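Local coordinates for putative lipoprotein (Campylobacter jejuni subsp. jejuni, PDB 2G5G) that probably takes part in bacterial heme uptake as a lipoprotein, binding a cofacial pair of hemes in a way linked to its dimerization, at residues 82-96 with 110-123. Numbering follows the deposited sequence.
Sequences LEMLASTEQNHLDKA and NALNWDKVWKWKDY
Three aromatic rings, Trp114, Trp118 and Tyr123, pack against Met84 (selenomethionine here), whose long, unbranched chain can bend to touch all of them. Its CB lies over one face of the Trp118 indole, offset toward the rim. CG reaches CH2 of Trp114 at 3.4 Å, the two side chains running side by side. A bend at chi2 (-44°) brings SE of Met84 to 3.7 Å from CE2 of Tyr123, a Met-aromatic contact approached obliquely, and a second at chi3 turns CE against CZ3 of Trp118. Trp114 is itself braced: NE1 donates to the backbone O of Trp118 (2.8 Å), and Trp120 covers one face.

Toward helix 90-98 the packing turns aliphatic. CD2 of Leu93 meets CD2 of Leu112 at 4.0 Å, while the small Ala96 and Ala111 let the backbones approach closely.

Polar contacts join the segments as well. Asn113, just past the helix in a Schellman motif, takes a positive phi, which asparagine tolerates better than most residues; its ND2 donates to OE2 of Glu89 (2.6 Å, 161°), met from above the carboxylate plane. Water 2, over the other face of Trp114, bridges Met84 O and Asp115 N; water 3 bridges His92 O and Ala111 O.

Glu83 sets OE2 3.5 Å from CH2 at the edge of Trp118, its carboxylate steeply turned (71°) to the ring; Gly220 N holds OE1, and Tyr123 OH bonds Glu49. The contact thus packs the turn at the C-terminal end of strand 78-82, an inner strand of this ChaN-family domain's mixed sheet, against an aromatic-rich loop whose Trp118 side chain comes within about 6 Å of a bound heme.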
# COMPACT_ATOMS: atom_id res chain seq x y z
N LEU A 82 -1.68 4.76 -22.84
CA LEU A 82 -1.64 3.54 -22.05
C LEU A 82 -1.76 3.84 -20.58
O LEU A 82 -0.95 4.59 -20.01
CB LEU A 82 -0.36 2.72 -22.35
CG LEU A 82 -0.18 2.08 -23.74
CD1 LEU A 82 1.19 1.42 -23.87
CD2 LEU A 82 -1.28 1.10 -24.06
N GLU A 83 -2.78 3.27 -19.93
CA GLU A 83 -2.86 3.31 -18.47
C GLU A 83 -1.53 2.78 -17.89
O GLU A 83 -1.14 3.17 -16.79
CB GLU A 83 -4.01 2.42 -17.96
CG GLU A 83 -4.07 2.30 -16.40
CD GLU A 83 -5.07 1.24 -15.89
OE1 GLU A 83 -5.74 0.57 -16.70
OE2 GLU A 83 -5.16 1.08 -14.67
N MSE A 84 -0.84 1.90 -18.62
CA MSE A 84 0.36 1.29 -17.99
C MSE A 84 1.62 2.13 -17.98
O MSE A 84 2.61 1.74 -17.35
CB MSE A 84 0.64 -0.19 -18.33
CG MSE A 84 0.16 -0.85 -19.62
SE MSE A 84 -1.67 -0.60 -20.39
CE MSE A 84 -2.87 -0.92 -18.86
N LEU A 85 1.58 3.30 -18.60
CA LEU A 85 2.70 4.23 -18.53
C LEU A 85 2.25 5.54 -17.97
O LEU A 85 1.13 6.01 -18.26
CB LEU A 85 3.36 4.41 -19.90
CG LEU A 85 4.05 3.15 -20.41
CD1 LEU A 85 4.34 3.21 -21.89
CD2 LEU A 85 5.35 2.92 -19.62
N ALA A 86 3.10 6.15 -17.14
CA ALA A 86 2.79 7.45 -16.58
C ALA A 86 3.01 8.59 -17.58
O ALA A 86 3.91 8.49 -18.43
CB ALA A 86 3.61 7.71 -15.30
N SER A 87 2.21 9.65 -17.46
CA SER A 87 2.30 10.83 -18.36
C SER A 87 3.62 11.60 -18.14
O SER A 87 4.12 12.27 -19.05
CB SER A 87 1.10 11.75 -18.15
OG SER A 87 1.15 12.38 -16.89
N THR A 88 4.15 11.51 -16.92
CA THR A 88 5.49 12.02 -16.56
C THR A 88 6.64 11.42 -17.39
O THR A 88 7.74 11.97 -17.42
CB THR A 88 5.81 11.75 -15.07
OG1 THR A 88 5.67 10.34 -14.81
CG2 THR A 88 4.90 12.54 -14.17
N GLU A 89 6.38 10.29 -18.04
CA GLU A 89 7.36 9.56 -18.84
C GLU A 89 7.45 10.05 -20.29
O GLU A 89 8.25 9.53 -21.05
CB GLU A 89 7.00 8.07 -18.84
CG GLU A 89 8.16 7.11 -18.66
CD GLU A 89 8.77 7.19 -17.26
OE1 GLU A 89 8.07 7.60 -16.31
OE2 GLU A 89 9.95 6.84 -17.11
N GLN A 90 6.64 11.03 -20.67
CA GLN A 90 6.47 11.35 -22.09
C GLN A 90 7.76 11.75 -22.82
O GLN A 90 8.02 11.29 -23.94
CB GLN A 90 5.36 12.38 -22.32
CG GLN A 90 4.83 12.38 -23.76
CD GLN A 90 4.34 11.01 -24.19
OE1 GLN A 90 3.59 10.36 -23.45
NE2 GLN A 90 4.73 10.58 -25.38
N ASN A 91 8.57 12.59 -22.18
CA ASN A 91 9.86 12.96 -22.78
C ASN A 91 10.65 11.73 -23.16
O ASN A 91 11.12 11.61 -24.28
CB ASN A 91 10.67 13.85 -21.84
CG ASN A 91 10.09 15.24 -21.73
OD1 ASN A 91 9.40 15.73 -22.64
ND2 ASN A 91 10.35 15.90 -20.59
N HIS A 92 10.74 10.78 -22.23
CA HIS A 92 11.40 9.50 -22.47
C HIS A 92 10.73 8.72 -23.60
O HIS A 92 11.40 8.18 -24.45
CB HIS A 92 11.47 8.67 -21.17
CG HIS A 92 12.36 7.47 -21.27
ND1 HIS A 92 13.74 7.56 -21.19
CD2 HIS A 92 12.08 6.16 -21.44
CE1 HIS A 92 14.27 6.36 -21.32
NE2 HIS A 92 13.28 5.49 -21.48
N LEU A 93 9.39 8.68 -23.60
CA LEU A 93 8.63 7.98 -24.63
C LEU A 93 8.75 8.62 -26.03
O LEU A 93 8.71 7.91 -27.04
CB LEU A 93 7.14 7.90 -24.22
CG LEU A 93 6.90 7.12 -22.92
CD1 LEU A 93 5.44 7.32 -22.43
CD2 LEU A 93 7.29 5.63 -23.08
N ASP A 94 8.84 9.94 -26.09
CA ASP A 94 9.02 10.67 -27.36
C ASP A 94 10.37 10.28 -28.01
O ASP A 94 10.46 10.10 -29.24
CB ASP A 94 8.97 12.19 -27.11
CG ASP A 94 7.57 12.70 -26.74
OD1 ASP A 94 6.57 12.00 -27.02
OD2 ASP A 94 7.48 13.81 -26.17
N LYS A 95 11.39 10.11 -27.17
CA LYS A 95 12.71 9.60 -27.61
C LYS A 95 12.61 8.22 -28.22
O LYS A 95 13.17 7.98 -29.28
CB LYS A 95 13.71 9.59 -26.45
CG LYS A 95 13.92 10.99 -25.87
CD LYS A 95 15.02 11.03 -24.80
CE LYS A 95 15.42 12.47 -24.54
NZ LYS A 95 16.00 12.63 -23.17
N ALA A 96 11.86 7.32 -27.58
CA ALA A 96 11.60 5.99 -28.15
C ALA A 96 10.87 6.07 -29.48
O ALA A 96 11.19 5.32 -30.42
CB ALA A 96 10.82 5.13 -27.15
N ASN A 110 12.92 -1.74 -22.36
CA ASN A 110 13.90 -0.84 -21.77
C ASN A 110 13.75 0.60 -22.32
O ASN A 110 13.89 1.58 -21.59
CB ASN A 110 15.31 -1.39 -21.99
CG ASN A 110 15.49 -2.82 -21.41
OD1 ASN A 110 16.12 -3.00 -20.36
ND2 ASN A 110 14.93 -3.82 -22.11
N ALA A 111 13.44 0.69 -23.61
CA ALA A 111 13.21 1.97 -24.28
C ALA A 111 12.02 2.71 -23.67
O ALA A 111 12.07 3.93 -23.49
CB ALA A 111 13.00 1.75 -25.78
N LEU A 112 10.98 1.95 -23.33
CA LEU A 112 9.73 2.53 -22.84
C LEU A 112 9.78 2.72 -21.35
O LEU A 112 8.85 3.28 -20.76
CB LEU A 112 8.53 1.64 -23.20
CG LEU A 112 8.27 1.30 -24.67
CD1 LEU A 112 7.16 0.26 -24.79
CD2 LEU A 112 7.96 2.56 -25.48
N ASN A 113 10.86 2.26 -20.73
CA ASN A 113 10.93 2.22 -19.28
C ASN A 113 9.72 1.49 -18.65
O ASN A 113 9.15 1.94 -17.65
CB ASN A 113 11.06 3.63 -18.71
CG ASN A 113 11.61 3.63 -17.33
OD1 ASN A 113 12.35 2.72 -16.96
ND2 ASN A 113 11.26 4.64 -16.54
N TRP A 114 9.32 0.38 -19.26
CA TRP A 114 8.17 -0.39 -18.82
C TRP A 114 8.24 -0.62 -17.32
O TRP A 114 9.31 -0.96 -16.80
CB TRP A 114 8.09 -1.73 -19.54
CG TRP A 114 6.75 -2.38 -19.43
CD1 TRP A 114 6.40 -3.40 -18.59
CD2 TRP A 114 5.57 -2.03 -20.16
NE1 TRP A 114 5.07 -3.72 -18.76
CE2 TRP A 114 4.53 -2.89 -19.72
CE3 TRP A 114 5.28 -1.08 -21.15
CZ2 TRP A 114 3.24 -2.83 -20.22
CZ3 TRP A 114 3.99 -1.03 -21.66
CH2 TRP A 114 2.98 -1.90 -21.20
N ASP A 115 7.11 -0.43 -16.64
CA ASP A 115 7.00 -0.71 -15.20
C ASP A 115 6.58 -2.15 -15.02
O ASP A 115 5.62 -2.61 -15.64
CB ASP A 115 5.99 0.23 -14.52
CG ASP A 115 6.10 0.21 -13.00
OD1 ASP A 115 6.35 -0.87 -12.42
OD2 ASP A 115 5.93 1.29 -12.36
N LYS A 116 7.30 -2.87 -14.16
CA LYS A 116 7.06 -4.31 -14.04
C LYS A 116 5.84 -4.69 -13.20
O LYS A 116 5.43 -5.85 -13.24
CB LYS A 116 8.33 -5.07 -13.65
CG LYS A 116 9.10 -5.60 -14.88
CD LYS A 116 9.60 -4.47 -15.79
CE LYS A 116 9.97 -4.97 -17.17
NZ LYS A 116 8.80 -5.55 -17.90
N VAL A 117 5.24 -3.72 -12.51
CA VAL A 117 3.88 -3.93 -11.97
C VAL A 117 2.88 -4.42 -13.06
O VAL A 117 1.89 -5.09 -12.74
CB VAL A 117 3.31 -2.70 -11.18
CG1 VAL A 117 4.25 -2.31 -10.08
CG2 VAL A 117 3.03 -1.51 -12.08
N TRP A 118 3.18 -4.12 -14.33
CA TRP A 118 2.39 -4.58 -15.47
C TRP A 118 3.16 -5.70 -16.14
O TRP A 118 4.21 -5.47 -16.72
CB TRP A 118 2.16 -3.41 -16.45
CG TRP A 118 1.42 -2.26 -15.84
CD1 TRP A 118 1.95 -1.14 -15.30
CD2 TRP A 118 -0.01 -2.15 -15.69
NE1 TRP A 118 0.95 -0.32 -14.82
CE2 TRP A 118 -0.26 -0.93 -15.04
CE3 TRP A 118 -1.09 -2.96 -16.05
CZ2 TRP A 118 -1.56 -0.48 -14.76
CZ3 TRP A 118 -2.38 -2.53 -15.76
CH2 TRP A 118 -2.60 -1.29 -15.12
N LYS A 119 2.63 -6.93 -16.07
CA LYS A 119 3.36 -8.09 -16.59
C LYS A 119 3.55 -8.02 -18.10
O LYS A 119 2.57 -8.13 -18.86
CB LYS A 119 2.67 -9.42 -16.24
CG LYS A 119 2.63 -9.74 -14.77
CD LYS A 119 1.75 -10.97 -14.49
CE LYS A 119 1.77 -11.30 -13.00
NZ LYS A 119 0.99 -12.55 -12.68
N TRP A 120 4.80 -7.89 -18.53
CA TRP A 120 5.13 -7.69 -19.93
C TRP A 120 4.43 -8.70 -20.83
O TRP A 120 3.96 -8.33 -21.91
CB TRP A 120 6.65 -7.68 -20.18
CG TRP A 120 7.01 -7.49 -21.63
CD1 TRP A 120 7.65 -8.39 -22.45
CD2 TRP A 120 6.73 -6.34 -22.45
NE1 TRP A 120 7.78 -7.87 -23.72
CE2 TRP A 120 7.23 -6.61 -23.75
CE3 TRP A 120 6.10 -5.10 -22.21
CZ2 TRP A 120 7.12 -5.68 -24.80
CZ3 TRP A 120 6.00 -4.19 -23.25
CH2 TRP A 120 6.51 -4.48 -24.53
N LYS A 121 4.35 -9.95 -20.38
CA LYS A 121 3.69 -11.04 -21.10
C LYS A 121 2.28 -10.66 -21.57
O LYS A 121 1.86 -11.01 -22.68
CB LYS A 121 3.60 -12.31 -20.22
CG LYS A 121 2.49 -13.30 -20.63
CD LYS A 121 2.78 -14.75 -20.21
CE LYS A 121 3.66 -15.45 -21.27
NZ LYS A 121 4.67 -16.36 -20.65
N ASP A 122 1.58 -9.94 -20.71
CA ASP A 122 0.19 -9.54 -20.94
C ASP A 122 0.06 -8.30 -21.83
O ASP A 122 -1.07 -7.86 -22.13
CB ASP A 122 -0.48 -9.26 -19.59
CG ASP A 122 -0.71 -10.53 -18.78
OD1 ASP A 122 -0.77 -11.61 -19.41
OD2 ASP A 122 -0.84 -10.44 -17.55
N TYR A 123 1.20 -7.74 -22.25
CA TYR A 123 1.23 -6.48 -23.00
C TYR A 123 2.10 -6.52 -24.26
O TYR A 123 1.92 -5.70 -25.14
CB TYR A 123 1.57 -5.31 -22.06
CG TYR A 123 0.45 -5.13 -21.09
CD1 TYR A 123 0.49 -5.70 -19.81
CD2 TYR A 123 -0.72 -4.46 -21.47
CE1 TYR A 123 -0.59 -5.59 -18.93
CE2 TYR A 123 -1.81 -4.34 -20.59
CZ TYR A 123 -1.73 -4.91 -19.33
OH TYR A 123 -2.78 -4.79 -18.46
O HOH W 1 0.95 3.04 -14.16
O HOH W 2 4.60 0.09 -17.67
O HOH W 3 13.42 6.39 -24.26